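Local coordinates for protein PlaB phospholipase (Legionella pneumophila, PDB 6ZTI) that acts as an alpha/beta-hydrolase phospholipase linked to virulence, its activity controlled by tetramerization that NAD(H) mediates, at residues B[230-235]-B[249-254]; B[415-420]-B[455-460]; B[463-468]-B[482-487]. All blocks are in the same frame, centred on the assembly; numbering follows the deposited sequence. Where two conformers were deposited one is given.

Contact 1 (B[230-235]-B[249-254])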
ATOM      1  N   TYR B 230      15.351   3.283 -32.967  1.00  9.01           N
ATOM      2  CA  TYR B 230      14.784   4.261 -32.048  1.00 13.00           C
ATOM      3  C   TYR B 230      15.873   5.244 -31.643  1.00  8.32           C
ATOM      4  O   TYR B 230      17.066   5.002 -31.842  1.00 10.83           O
ATOM      5  CB  TYR B 230      14.185   3.596 -30.803  1.00  6.32           C
ATOM      6  CG  TYR B 230      15.153   2.689 -30.060  1.00  9.33           C
ATOM      7  CD1 TYR B 230      15.290   1.363 -30.429  1.00  9.96           C
ATOM      8  CD2 TYR B 230      15.918   3.149 -28.991  1.00  9.71           C
ATOM      9  CE1 TYR B 230      16.154   0.520 -29.777  1.00 11.41           C
ATOM     10  CE2 TYR B 230      16.792   2.290 -28.316  1.00 14.20           C
ATOM     11  CZ  TYR B 230      16.901   0.975 -28.731  1.00 11.34           C
ATOM     12  OH  TYR B 230      17.754   0.086 -28.130  1.00 11.03           O
ATOM     13  N   SER B 231      15.449   6.338 -31.021  1.00 13.31           N
ATOM     14  CA  SER B 231      16.353   7.371 -30.541  1.00 13.74           C
ATOM     15  C   SER B 231      16.166   7.578 -29.050  1.00 15.80           C
ATOM     16  O   SER B 231      15.086   7.344 -28.507  1.00 12.40           O
ATOM     17  CB  SER B 231      16.112   8.682 -31.253  1.00 10.93           C
ATOM     18  OG  SER B 231      16.543   8.606 -32.605  1.00 20.71           O
ATOM     19  N   LEU B 232      17.236   8.025 -28.401  1.00 12.31           N
ATOM     20  CA  LEU B 232      17.210   8.507 -27.030  1.00 12.94           C
ATOM     21  C   LEU B 232      17.520  10.000 -27.063  1.00 12.69           C
ATOM     22  O   LEU B 232      18.601  10.399 -27.505  1.00 14.80           O
ATOM     23  CB  LEU B 232      18.223   7.760 -26.163  1.00 13.71           C
ATOM     24  CG  LEU B 232      18.515   8.375 -24.798  1.00 18.31           C
ATOM     25  CD1 LEU B 232      17.253   8.483 -23.980  1.00 15.41           C
ATOM     26  CD2 LEU B 232      19.556   7.556 -24.055  1.00 32.70           C
ATOM     27  N   LEU B 233      16.567  10.814 -26.616  1.00 10.97           N
ATOM     28  CA  LEU B 233      16.697  12.263 -26.563  1.00 11.90           C
ATOM     29  C   LEU B 233      16.896  12.649 -25.111  1.00 11.24           C
ATOM     30  O   LEU B 233      16.053  12.336 -24.259  1.00  9.10           O
ATOM     31  CB  LEU B 233      15.464  12.949 -27.142  1.00  8.28           C
ATOM     32  CG  LEU B 233      15.277  14.458 -26.916  1.00 11.51           C
ATOM     33  CD1 LEU B 233      16.284  15.284 -27.695  1.00 15.55           C
ATOM     34  CD2 LEU B 233      13.889  14.849 -27.327  1.00 14.64           C
ATOM     35  N   LYS B 234      18.021  13.298 -24.829  1.00  7.46           N
ATOM     36  CA  LYS B 234      18.320  13.813 -23.502  1.00 11.87           C
ATOM     37  C   LYS B 234      18.113  15.322 -23.502  1.00 12.59           C
ATOM     38  O   LYS B 234      18.732  16.040 -24.300  1.00 11.02           O
ATOM     39  CB  LYS B 234      19.751  13.485 -23.089  1.00 15.76           C
ATOM     40  CG  LYS B 234      20.047  12.022 -22.888  1.00 17.08           C
ATOM     41  CD  LYS B 234      21.491  11.856 -22.410  1.00 29.87           C
ATOM     42  CE  LYS B 234      21.903  10.396 -22.296  1.00 39.64           C
ATOM     43  NZ  LYS B 234      21.177   9.687 -21.203  1.00 42.21           N
ATOM     44  N   LEU B 235      17.251  15.790 -22.602  1.00  8.54           N
ATOM     45  CA  LEU B 235      16.972  17.209 -22.388  1.00 12.26           C
ATOM     46  C   LEU B 235      17.392  17.553 -20.970  1.00 15.88           C
ATOM     47  O   LEU B 235      16.767  17.093 -20.005  1.00 10.78           O
ATOM     48  CB  LEU B 235      15.495  17.536 -22.582  1.00 10.92           C
ATOM     49  CG  LEU B 235      14.842  17.075 -23.879  1.00 19.04           C
ATOM     50  CD1 LEU B 235      13.363  17.447 -23.855  1.00 19.32           C
ATOM     51  CD2 LEU B 235      15.555  17.684 -25.076  1.00 11.39           C
ATOM     52  N   LYS B 249      20.442  16.525 -26.617  1.00 14.61           N
ATOM     53  CA  LYS B 249      21.345  15.595 -27.273  1.00 16.31           C
ATOM     54  C   LYS B 249      20.525  14.394 -27.693  1.00 20.78           C
ATOM     55  O   LYS B 249      19.800  13.835 -26.870  1.00 15.61           O
ATOM     56  CB  LYS B 249      22.483  15.151 -26.352  1.00 17.84           C
ATOM     57  CG  LYS B 249      23.207  13.890 -26.851  1.00 25.43           C
ATOM     58  CD  LYS B 249      24.629  13.820 -26.320  1.00 54.70           C
ATOM     59  CE  LYS B 249      25.292  12.491 -26.660  1.00 53.25           C
ATOM     60  NZ  LYS B 249      26.484  12.222 -25.798  1.00 62.51           N
ATOM     61  N   MET B 250      20.634  13.994 -28.956  1.00 14.71           N
ATOM     62  CA  MET B 250      19.898  12.844 -29.457  1.00 12.97           C
ATOM     63  C   MET B 250      20.883  11.808 -29.968  1.00 24.25           C
ATOM     64  O   MET B 250      21.845  12.142 -30.666  1.00 19.76           O
ATOM     65  CB  MET B 250      18.921  13.245 -30.560  1.00 19.49           C
ATOM     66  CG  MET B 250      18.074  12.086 -31.078  1.00 27.71           C
ATOM     67  SD  MET B 250      16.865  12.596 -32.312  1.00 57.39           S
ATOM     68  CE  MET B 250      15.538  13.177 -31.273  1.00 33.16           C
ATOM     69  N   THR B 251      20.650  10.560 -29.595  1.00 12.65           N
ATOM     70  CA  THR B 251      21.441   9.441 -30.078  1.00 16.60           C
ATOM     71  C   THR B 251      20.479   8.400 -30.621  1.00 14.86           C
ATOM     72  O   THR B 251      19.356   8.244 -30.129  1.00 14.79           O
ATOM     73  CB  THR B 251      22.335   8.838 -28.986  1.00 15.76           C
ATOM     74  OG1 THR B 251      21.529   8.362 -27.910  1.00 30.25           O
ATOM     75  CG2 THR B 251      23.308   9.879 -28.445  1.00 22.35           C
ATOM     76  N   ARG B 252      20.910   7.714 -31.664  1.00 17.33           N
ATOM     77  CA  ARG B 252      20.057   6.776 -32.367  1.00  8.15           C
ATOM     78  C   ARG B 252      20.781   5.449 -32.545  1.00 13.66           C
ATOM     79  O   ARG B 252      22.006   5.404 -32.693  1.00 17.58           O
ATOM     80  CB  ARG B 252      19.644   7.369 -33.723  1.00 15.40           C
ATOM     81  CG  ARG B 252      18.465   6.725 -34.323  1.00 17.39           C
ATOM     82  CD  ARG B 252      18.014   7.441 -35.566  1.00 15.58           C
ATOM     83  NE  ARG B 252      17.182   6.557 -36.365  1.00 17.26           N
ATOM     84  CZ  ARG B 252      15.882   6.366 -36.182  1.00 11.78           C
ATOM     85  NH1 ARG B 252      15.226   7.017 -35.233  1.00 22.35           N
ATOM     86  NH2 ARG B 252      15.234   5.524 -36.970  1.00 22.80           N
ATOM     87  N   THR B 253      20.012   4.365 -32.522  1.00 11.50           N
ATOM     88  CA  THR B 253      20.564   3.054 -32.806  1.00 13.06           C
ATOM     89  C   THR B 253      21.013   2.988 -34.262  1.00  9.84           C
ATOM     90  O   THR B 253      20.582   3.776 -35.103  1.00 10.09           O
ATOM     91  CB  THR B 253      19.525   1.964 -32.559  1.00 11.32           C
ATOM     92  OG1 THR B 253      18.349   2.258 -33.326  1.00 10.15           O
ATOM     93  CG2 THR B 253      19.148   1.883 -31.110  1.00  8.01           C
ATOM     94  N   GLN B 254      21.875   2.020 -34.556  1.00 15.41           N
ATOM     95  CA  GLN B 254      22.234   1.748 -35.931  1.00 12.00           C
ATOM     96  C   GLN B 254      21.022   1.187 -36.664  1.00 13.90           C
ATOM     97  O   GLN B 254      20.129   0.613 -36.042  1.00  8.14           O
ATOM     98  CB  GLN B 254      23.396   0.764 -35.991  1.00 15.14           C
ATOM     99  CG  GLN B 254      24.684   1.325 -35.422  1.00 20.41           C
ATOM    100  CD  GLN B 254      25.183   2.514 -36.213  1.00 31.21           C
ATOM    101  OE1 GLN B 254      25.333   3.619 -35.683  1.00 30.03           O
ATOM    102  NE2 GLN B 254      25.439   2.292 -37.493  1.00 23.88           N
TER
HETATM  103  O   HOH W   1      21.157  11.110 -26.118  1.00 16.07           O
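The Y230 ring carries T253 CG2 over one face: the methyl stands 3.6 Å from the ring centroid and 18° off the normal, a CH-pi contact displaced toward the phenolic end, where CG2 comes to 3.4 Å from CZ. H134 makes an edge-to-face pair with this ring. The R252 guanidinium has Y230 N over one face and S231 OG at its edge, the NH1–OG bond being weak at 3.3 Å; its stronger partner is E451, through a salt bridge from NH2. With chi1 of T253 at 55°, CG2 is left beside the backbone N and OG1 can accept from Y230 N (3.2 Å) while also bonding to M228 O. T253 N answers to Y230 O at 3.1 Å. Inward from this end runs the antiparallel hairpin of strands 231-238 and 245-252. Within 230-235 and 249-254 the hydrogen-bonded pairs are L232 with T251 and K234 with K249, the shortest bond running from L232 N to T251 O (2.7 Å). S231, L233, M250 and R252 share one face, where M250 CE reaches L233 CB at 4.1 Å. On the side of L232, T251, K234 and K249, a water donates to L232 O at 3.0 Å. Y230 OH bonds to N177 O.

Contact 2 (B[415-420]-B[455-460])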
ATOM      1  N   PHE B 415       7.584  20.002 -25.778  1.00 16.64           N
ATOM      2  CA  PHE B 415       7.255  19.478 -24.462  1.00 12.45           C
ATOM      3  C   PHE B 415       7.310  20.599 -23.436  1.00 12.68           C
ATOM      4  O   PHE B 415       8.150  21.496 -23.521  1.00 10.27           O
ATOM      5  CB  PHE B 415       8.238  18.401 -23.988  1.00 13.25           C
ATOM      6  CG  PHE B 415       8.379  17.251 -24.909  1.00 17.29           C
ATOM      7  CD1 PHE B 415       7.274  16.623 -25.428  1.00 20.43           C
ATOM      8  CD2 PHE B 415       9.632  16.768 -25.227  1.00 22.50           C
ATOM      9  CE1 PHE B 415       7.409  15.546 -26.262  1.00 12.18           C
ATOM     10  CE2 PHE B 415       9.771  15.685 -26.073  1.00 19.27           C
ATOM     11  CZ  PHE B 415       8.659  15.082 -26.592  1.00 23.05           C
ATOM     12  N   ARG B 416       6.443  20.512 -22.436  1.00 12.96           N
ATOM     13  CA  ARG B 416       6.555  21.331 -21.243  1.00 13.61           C
ATOM     14  C   ARG B 416       6.392  20.412 -20.040  1.00 13.26           C
ATOM     15  O   ARG B 416       5.456  19.600 -19.990  1.00 13.83           O
ATOM     16  CB  ARG B 416       5.521  22.456 -21.234  1.00 14.49           C
ATOM     17  CG  ARG B 416       5.410  23.146 -19.904  1.00 18.82           C
ATOM     18  CD  ARG B 416       4.509  24.400 -19.949  1.00 26.56           C
ATOM     19  NE  ARG B 416       5.261  25.609 -20.307  1.00 34.33           N
ATOM     20  CZ  ARG B 416       4.930  26.854 -19.952  1.00 38.71           C
ATOM     21  NH1 ARG B 416       3.849  27.083 -19.211  1.00 28.99           N
ATOM     22  NH2 ARG B 416       5.698  27.878 -20.324  1.00 29.75           N
ATOM     23  N   VAL B 417       7.321  20.513 -19.097  1.00  8.33           N
ATOM     24  CA  VAL B 417       7.328  19.696 -17.893  1.00 10.48           C
ATOM     25  C   VAL B 417       7.267  20.637 -16.704  1.00 21.10           C
ATOM     26  O   VAL B 417       8.131  21.510 -16.548  1.00 10.44           O
ATOM     27  CB  VAL B 417       8.568  18.802 -17.793  1.00 15.07           C
ATOM     28  CG1 VAL B 417       8.543  18.050 -16.473  1.00 19.84           C
ATOM     29  CG2 VAL B 417       8.622  17.849 -18.946  1.00 24.83           C
ATOM     30  N   LYS B 418       6.249  20.459 -15.880  1.00 14.91           N
ATOM     31  CA  LYS B 418       6.081  21.186 -14.629  0.52 11.30           C
ATOM     32  C   LYS B 418       6.239  20.172 -13.501  1.00 12.53           C
ATOM     33  O   LYS B 418       5.366  19.322 -13.308  1.00 12.62           O
ATOM     34  CB  LYS B 418       4.711  21.861 -14.599  0.52 16.05           C
ATOM     35  CG  LYS B 418       4.438  22.771 -13.409  0.52 23.38           C
ATOM     36  CD  LYS B 418       3.010  23.301 -13.480  0.52 25.94           C
ATOM     37  CE  LYS B 418       2.630  24.094 -12.241  0.52 32.98           C
ATOM     38  NZ  LYS B 418       1.179  23.986 -11.907  0.52 22.25           N
ATOM     39  N   ALA B 419       7.351  20.245 -12.774  1.00 10.22           N
ATOM     40  CA  ALA B 419       7.579  19.358 -11.642  1.00 10.76           C
ATOM     41  C   ALA B 419       7.237  20.111 -10.363  1.00 14.15           C
ATOM     42  O   ALA B 419       7.257  21.344 -10.327  1.00 13.19           O
ATOM     43  CB  ALA B 419       9.017  18.853 -11.611  1.00 17.46           C
ATOM     44  N   TYR B 420       6.883  19.360  -9.324  1.00 14.07           N
ATOM     45  CA  TYR B 420       6.477  19.955  -8.059  1.00 15.91           C
ATOM     46  C   TYR B 420       7.394  19.473  -6.947  1.00 17.07           C
ATOM     47  O   TYR B 420       7.907  18.351  -7.012  1.00 16.52           O
ATOM     48  CB  TYR B 420       5.021  19.610  -7.703  1.00 22.28           C
ATOM     49  CG  TYR B 420       4.057  20.031  -8.775  1.00 20.14           C
ATOM     50  CD1 TYR B 420       3.472  21.286  -8.759  1.00 17.51           C
ATOM     51  CD2 TYR B 420       3.759  19.183  -9.833  1.00 18.72           C
ATOM     52  CE1 TYR B 420       2.614  21.673  -9.759  1.00 20.05           C
ATOM     53  CE2 TYR B 420       2.912  19.563 -10.824  1.00 16.31           C
ATOM     54  CZ  TYR B 420       2.339  20.801 -10.790  1.00 16.59           C
ATOM     55  OH  TYR B 420       1.492  21.157 -11.806  1.00 31.93           O
ATOM     56  N   VAL B 455      12.821   9.598 -24.041  1.00  9.72           N
ATOM     57  CA  VAL B 455      13.027  11.007 -23.736  1.00  9.56           C
ATOM     58  C   VAL B 455      13.408  11.093 -22.268  1.00  7.31           C
ATOM     59  O   VAL B 455      12.567  10.894 -21.387  1.00  8.68           O
ATOM     60  CB  VAL B 455      11.784  11.854 -24.037  1.00 10.08           C
ATOM     61  CG1 VAL B 455      12.065  13.346 -23.777  1.00 14.71           C
ATOM     62  CG2 VAL B 455      11.320  11.650 -25.486  1.00  8.84           C
ATOM     63  N   GLU B 456      14.669  11.387 -22.001  1.00  7.59           N
ATOM     64  CA  GLU B 456      15.135  11.569 -20.634  1.00 10.72           C
ATOM     65  C   GLU B 456      15.201  13.064 -20.351  1.00  9.03           C
ATOM     66  O   GLU B 456      15.973  13.782 -20.986  1.00 13.91           O
ATOM     67  CB  GLU B 456      16.500  10.920 -20.421  1.00 17.33           C
ATOM     68  CG  GLU B 456      17.023  11.082 -19.009  1.00 14.03           C
ATOM     69  CD  GLU B 456      18.373  10.424 -18.807  1.00 23.34           C
ATOM     70  OE1 GLU B 456      18.414   9.193 -18.617  1.00 22.25           O
ATOM     71  OE2 GLU B 456      19.394  11.142 -18.852  1.00 30.19           O
ATOM     72  N   ILE B 457      14.401  13.531 -19.400  1.00  9.60           N
ATOM     73  CA  ILE B 457      14.389  14.943 -19.028  1.00 11.22           C
ATOM     74  C   ILE B 457      14.994  15.068 -17.633  1.00  9.87           C
ATOM     75  O   ILE B 457      14.475  14.491 -16.669  1.00 12.82           O
ATOM     76  CB  ILE B 457      12.973  15.533 -19.087  1.00 16.39           C
ATOM     77  CG1 ILE B 457      12.402  15.428 -20.511  1.00  9.07           C
ATOM     78  CG2 ILE B 457      13.004  16.987 -18.619  1.00 12.47           C
ATOM     79  CD1 ILE B 457      10.942  15.471 -20.574  1.00 22.41           C
ATOM     80  N   MET B 458      16.103  15.798 -17.529  1.00 12.34           N
ATOM     81  CA  MET B 458      16.776  16.041 -16.256  1.00 17.88           C
ATOM     82  C   MET B 458      16.591  17.505 -15.858  1.00 15.12           C
ATOM     83  O   MET B 458      17.120  18.406 -16.522  1.00 11.96           O
ATOM     84  CB  MET B 458      18.262  15.703 -16.345  1.00 12.04           C
ATOM     85  CG  MET B 458      18.983  15.834 -14.996  1.00 17.45           C
ATOM     86  SD  MET B 458      20.773  15.908 -15.107  1.00 25.45           S
ATOM     87  CE  MET B 458      21.174  14.174 -15.263  1.00 38.19           C
ATOM     88  N   LEU B 459      15.874  17.734 -14.758  1.00 10.67           N
ATOM     89  CA  LEU B 459      15.670  19.068 -14.205  1.00  8.48           C
ATOM     90  C   LEU B 459      16.714  19.385 -13.144  1.00 15.51           C
ATOM     91  O   LEU B 459      17.271  18.488 -12.507  1.00 16.33           O
ATOM     92  CB  LEU B 459      14.274  19.180 -13.584  1.00  8.53           C
ATOM     93  CG  LEU B 459      13.067  18.861 -14.469  1.00 16.57           C
ATOM     94  CD1 LEU B 459      11.795  19.191 -13.752  1.00 21.92           C
ATOM     95  CD2 LEU B 459      13.144  19.631 -15.768  1.00 11.70           C
ATOM     96  N   GLN B 460      16.968  20.679 -12.955  1.00 11.26           N
ATOM     97  CA  GLN B 460      17.870  21.137 -11.907  1.00 15.18           C
ATOM     98  C   GLN B 460      17.099  21.236 -10.597  1.00 11.53           C
ATOM     99  O   GLN B 460      16.029  21.851 -10.540  1.00 12.45           O
ATOM    100  CB  GLN B 460      18.471  22.498 -12.249  1.00 11.73           C
ATOM    101  CG  GLN B 460      19.552  22.478 -13.312  1.00 18.18           C
ATOM    102  CD  GLN B 460      20.121  23.855 -13.571  1.00 37.52           C
ATOM    103  OE1 GLN B 460      19.394  24.851 -13.558  1.00 40.73           O
ATOM    104  NE2 GLN B 460      21.427  23.923 -13.799  1.00 42.91           N
TER
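V417 and I457 meet across a mixed sheet that curls or branches, in which strands 412-419 and 452-463 are both antiparallel neighbours of strand 429-439. The geometry excludes direct pairing: the axes of 415-419 and 455-459 stay 9.9 Å apart, their directions differ by 47°, and no hydrogen bond joins them. What fills the gap is apolar side chains directed at one another from both strands.

V417 gives the clearest path. Its CB points at the opposite strand but is still 4.9 Å from I457 CD1, and the two methyls beyond it divide the work. CG2, beside the backbone N, closes to 3.7 Å from I457 CD1. On the I457 side the chain is nearly extended at chi2 (158°), which carries CD1 out as the foremost atom of that residue; the two side chains run antiparallel past each other rather than butting end on. The second methyl of V417, CG1, lies anti to the backbone N and leans the other way, toward L459 CD1, a looser approach of 4.4 Å.

At the N-terminal end F415 takes over. Its ring atom CE2 comes to 4.0 Å from V455 CG1, the two side chains meeting at a slant, and F345 of strand 340-349 makes an edge-to-face pair with the same ring. L434 of the intervening strand 429-439 touches both I457 and L459. The layer is close to the nucleotide region: the side chains of F415 and L362, an NAD(+)-site residue, are about 4 Å apart.

At the far end A419 CB meets L459 CD1 at 3.5 Å.

Contact 3 (B[463-468]-B[482-487]); sequences VDRTVF and KPTGKK
D464, R465 and K487 lose the most surface here. D464 forms an Asx turn, its OD1 accepting from T466 N, and T484 in the facing segment forms an ST turn of its own, its OG1 accepting from K486 N. Bonds from the D464 carboxylate to T484 and G485 hold the C-terminal loop against the 3-10 turn at 465-467.

D464 OD1 takes three donors: T466 N on its anti lone pair at 3.0 Å, T484 N on the syn side, 23° out of the carboxylate plane, at 2.9 Å, and T484 OG1 from above that plane at 3.0 Å. The other oxygen, OD2, receives G485 N on its syn lone pair at 3.0 Å and also bonds to S424 OG. So many donors would be expected to stabilise the negative charge. The D464 side chain reaches them because CG is anti to the backbone N (chi1 -164°).

R465 binds twice to the loop backbone: its N meets K486 O at 3.0 Å, and NE meets K487 O at 3.0 Å. That oxygen lies near the guanidinium plane, but NE stands above the carbonyl plane, 56° out of it. Farther out, NH1 forms a salt bridge with D82 of the second subunit, tying this junction to the tetramer.

K487 contributes mainly backbone, bridged to D464, with its CA 3.3 Å from V463 O. T466 OG1 donates to K482 O, at the start of the loop, at 2.9 Å.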
ATOM      1  N   VAL B 463      17.744  24.683  -4.586  1.00 14.98           N
ATOM      2  CA  VAL B 463      17.687  24.684  -3.126  1.00 12.13           C
ATOM      3  C   VAL B 463      17.899  26.116  -2.659  1.00 14.20           C
ATOM      4  O   VAL B 463      18.932  26.731  -2.957  1.00 15.95           O
ATOM      5  CB  VAL B 463      18.729  23.742  -2.508  1.00 16.79           C
ATOM      6  CG1 VAL B 463      18.626  23.741  -0.983  1.00 16.06           C
ATOM      7  CG2 VAL B 463      18.561  22.333  -3.057  1.00 18.10           C
ATOM      8  N   ASP B 464      16.912  26.650  -1.949  1.00 12.15           N
ATOM      9  CA  ASP B 464      16.997  28.010  -1.446  1.00 16.37           C
ATOM     10  C   ASP B 464      18.050  28.126  -0.348  1.00 14.46           C
ATOM     11  O   ASP B 464      18.247  27.216   0.466  1.00 15.32           O
ATOM     12  CB  ASP B 464      15.641  28.454  -0.916  1.00 21.74           C
ATOM     13  CG  ASP B 464      15.550  29.951  -0.746  1.00 21.09           C
ATOM     14  OD1 ASP B 464      16.113  30.485   0.239  1.00 19.07           O
ATOM     15  OD2 ASP B 464      14.921  30.589  -1.614  1.00 19.21           O
ATOM     16  N   ARG B 465      18.720  29.278  -0.316  1.00 13.29           N
ATOM     17  CA  ARG B 465      19.800  29.465   0.643  1.00 15.48           C
ATOM     18  C   ARG B 465      19.321  29.382   2.087  1.00 17.18           C
ATOM     19  O   ARG B 465      20.141  29.171   2.982  1.00 14.37           O
ATOM     20  CB  ARG B 465      20.505  30.800   0.396  1.00 18.71           C
ATOM     21  CG  ARG B 465      21.234  30.809  -0.927  1.00 21.68           C
ATOM     22  CD  ARG B 465      22.137  31.999  -1.124  1.00 29.79           C
ATOM     23  NE  ARG B 465      22.682  31.999  -2.482  1.00 36.16           N
ATOM     24  CZ  ARG B 465      23.833  32.561  -2.831  1.00 33.74           C
ATOM     25  NH1 ARG B 465      24.587  33.169  -1.921  1.00 28.32           N
ATOM     26  NH2 ARG B 465      24.232  32.505  -4.094  1.00 48.95           N
ATOM     27  N   THR B 466      18.017  29.508   2.338  1.00 14.25           N
ATOM     28  CA  THR B 466      17.535  29.432   3.711  1.00 16.00           C
ATOM     29  C   THR B 466      17.750  28.055   4.324  1.00 14.95           C
ATOM     30  O   THR B 466      17.839  27.948   5.553  1.00 14.39           O
ATOM     31  CB  THR B 466      16.057  29.809   3.765  1.00 21.47           C
ATOM     32  OG1 THR B 466      15.916  31.197   3.453  1.00 16.02           O
ATOM     33  CG2 THR B 466      15.478  29.550   5.149  1.00 23.02           C
ATOM     34  N   VAL B 467      17.854  27.005   3.504  1.00 17.02           N
ATOM     35  CA  VAL B 467      18.031  25.661   4.049  1.00 16.13           C
ATOM     36  C   VAL B 467      19.190  25.611   5.037  1.00 12.86           C
ATOM     37  O   VAL B 467      19.172  24.809   5.980  1.00 13.64           O
ATOM     38  CB  VAL B 467      18.199  24.651   2.893  1.00 12.14           C
ATOM     39  CG1 VAL B 467      18.628  23.289   3.406  1.00 11.82           C
ATOM     40  CG2 VAL B 467      16.884  24.537   2.114  1.00 13.25           C
ATOM     41  N   PHE B 468      20.202  26.458   4.859  1.00 13.01           N
ATOM     42  CA  PHE B 468      21.303  26.534   5.816  1.00 13.16           C
ATOM     43  C   PHE B 468      21.915  27.924   5.768  1.00 13.62           C
ATOM     44  O   PHE B 468      22.366  28.373   4.708  1.00 14.14           O
ATOM     45  CB  PHE B 468      22.373  25.469   5.526  1.00 12.69           C
ATOM     46  CG  PHE B 468      23.162  25.052   6.737  1.00 12.81           C
ATOM     47  CD1 PHE B 468      23.753  25.995   7.564  1.00 14.55           C
ATOM     48  CD2 PHE B 468      23.318  23.711   7.042  1.00 12.52           C
ATOM     49  CE1 PHE B 468      24.489  25.610   8.685  1.00 16.39           C
ATOM     50  CE2 PHE B 468      24.040  23.306   8.159  1.00 12.90           C
ATOM     51  CZ  PHE B 468      24.632  24.261   8.988  1.00 18.52           C
ATOM     52  N   LYS B 482      11.454  31.339   5.952  1.00 33.36           N
ATOM     53  CA  LYS B 482      11.112  32.222   4.842  1.00 31.27           C
ATOM     54  C   LYS B 482      12.198  32.166   3.772  1.00 24.33           C
ATOM     55  O   LYS B 482      13.369  32.429   4.082  1.00 23.57           O
ATOM     56  CB  LYS B 482      10.950  33.656   5.344  1.00 33.50           C
ATOM     57  CG  LYS B 482       9.519  34.079   5.680  1.00 48.90           C
ATOM     58  CD  LYS B 482       8.761  33.047   6.510  1.00 66.19           C
ATOM     59  CE  LYS B 482       7.676  32.361   5.680  1.00 69.52           C
ATOM     60  NZ  LYS B 482       6.892  31.364   6.469  1.00 70.05           N
ATOM     61  N   PRO B 483      11.868  31.845   2.520  1.00 22.84           N
ATOM     62  CA  PRO B 483      12.903  31.776   1.482  1.00 27.42           C
ATOM     63  C   PRO B 483      13.613  33.104   1.281  1.00 29.14           C
ATOM     64  O   PRO B 483      13.022  34.173   1.421  1.00 26.51           O
ATOM     65  CB  PRO B 483      12.122  31.392   0.223  1.00 27.22           C
ATOM     66  CG  PRO B 483      10.815  30.874   0.703  1.00 37.21           C
ATOM     67  CD  PRO B 483      10.528  31.572   1.976  1.00 28.71           C
ATOM     68  N   THR B 484      14.898  33.017   0.914  1.00 25.80           N
ATOM     69  CA  THR B 484      15.632  34.195   0.472  1.00 26.42           C
ATOM     70  C   THR B 484      15.287  34.577  -0.959  1.00 31.42           C
ATOM     71  O   THR B 484      15.416  35.749  -1.321  1.00 28.51           O
ATOM     72  CB  THR B 484      17.139  33.963   0.552  1.00 22.68           C
ATOM     73  OG1 THR B 484      17.530  33.056  -0.488  1.00 32.59           O
ATOM     74  CG2 THR B 484      17.524  33.382   1.896  1.00 20.93           C
ATOM     75  N   GLY B 485      14.850  33.617  -1.775  1.00 23.13           N
ATOM     76  CA  GLY B 485      14.647  33.850  -3.187  1.00 37.10           C
ATOM     77  C   GLY B 485      15.878  33.635  -4.041  1.00 30.79           C
ATOM     78  O   GLY B 485      15.793  33.778  -5.267  1.00 28.57           O
ATOM     79  N   LYS B 486      17.015  33.317  -3.428  1.00 24.11           N
ATOM     80  CA  LYS B 486      18.247  32.978  -4.129  1.00 29.41           C
ATOM     81  C   LYS B 486      18.606  31.524  -3.852  1.00 19.20           C
ATOM     82  O   LYS B 486      18.483  31.048  -2.718  1.00 21.91           O
ATOM     83  CB  LYS B 486      19.399  33.890  -3.689  1.00 31.93           C
ATOM     84  CG  LYS B 486      19.332  35.303  -4.247  1.00 41.75           C
ATOM     85  CD  LYS B 486      18.713  36.275  -3.263  1.00 52.53           C
ATOM     86  CE  LYS B 486      18.724  37.700  -3.810  1.00 63.21           C
ATOM     87  NZ  LYS B 486      17.924  37.843  -5.067  1.00 56.84           N
ATOM     88  N   LYS B 487      19.064  30.827  -4.883  1.00 23.71           N
ATOM     89  CA  LYS B 487      19.381  29.412  -4.770  1.00 23.56           C
ATOM     90  C   LYS B 487      20.862  29.224  -4.451  1.00 23.78           C
ATOM     91  O   LYS B 487      21.683  30.119  -4.655  1.00 27.16           O
ATOM     92  CB  LYS B 487      19.030  28.675  -6.064  1.00 25.02           C
ATOM     93  CG  LYS B 487      19.975  28.995  -7.219  1.00 31.82           C
ATOM     94  CD  LYS B 487      19.587  28.263  -8.494  1.00 32.57           C
ATOM     95  CE  LYS B 487      20.752  28.209  -9.469  1.00 38.10           C
ATOM     96  NZ  LYS B 487      21.433  29.537  -9.593  1.00 63.28           N
TER

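Overall arrangement
Contacts 1 and 2 share one mixed sheet, in which strands 231-238 and 452-463 run side by side; their centres are about 17 Å apart. Two probable backbone hydrogen bonds join them, E456 N to L233 O at 2.8 Å and M458 N to L235 O at 2.9 Å, and L235 CD1 packs on F415 CD2 at 4.0 Å. Contact 2 lies nearer the NAD(+)-site residue L362: the side chain of F415 is about 4 Å from that of L362, and that of L233 in contact 1 about 10 Å. The F415 side chain is about 8 Å from bound thio-NAD. Contact 3 follows contact 2 along the chain, centres about 22 Å apart, and sits away from the nucleotide sites, beside the second subunit.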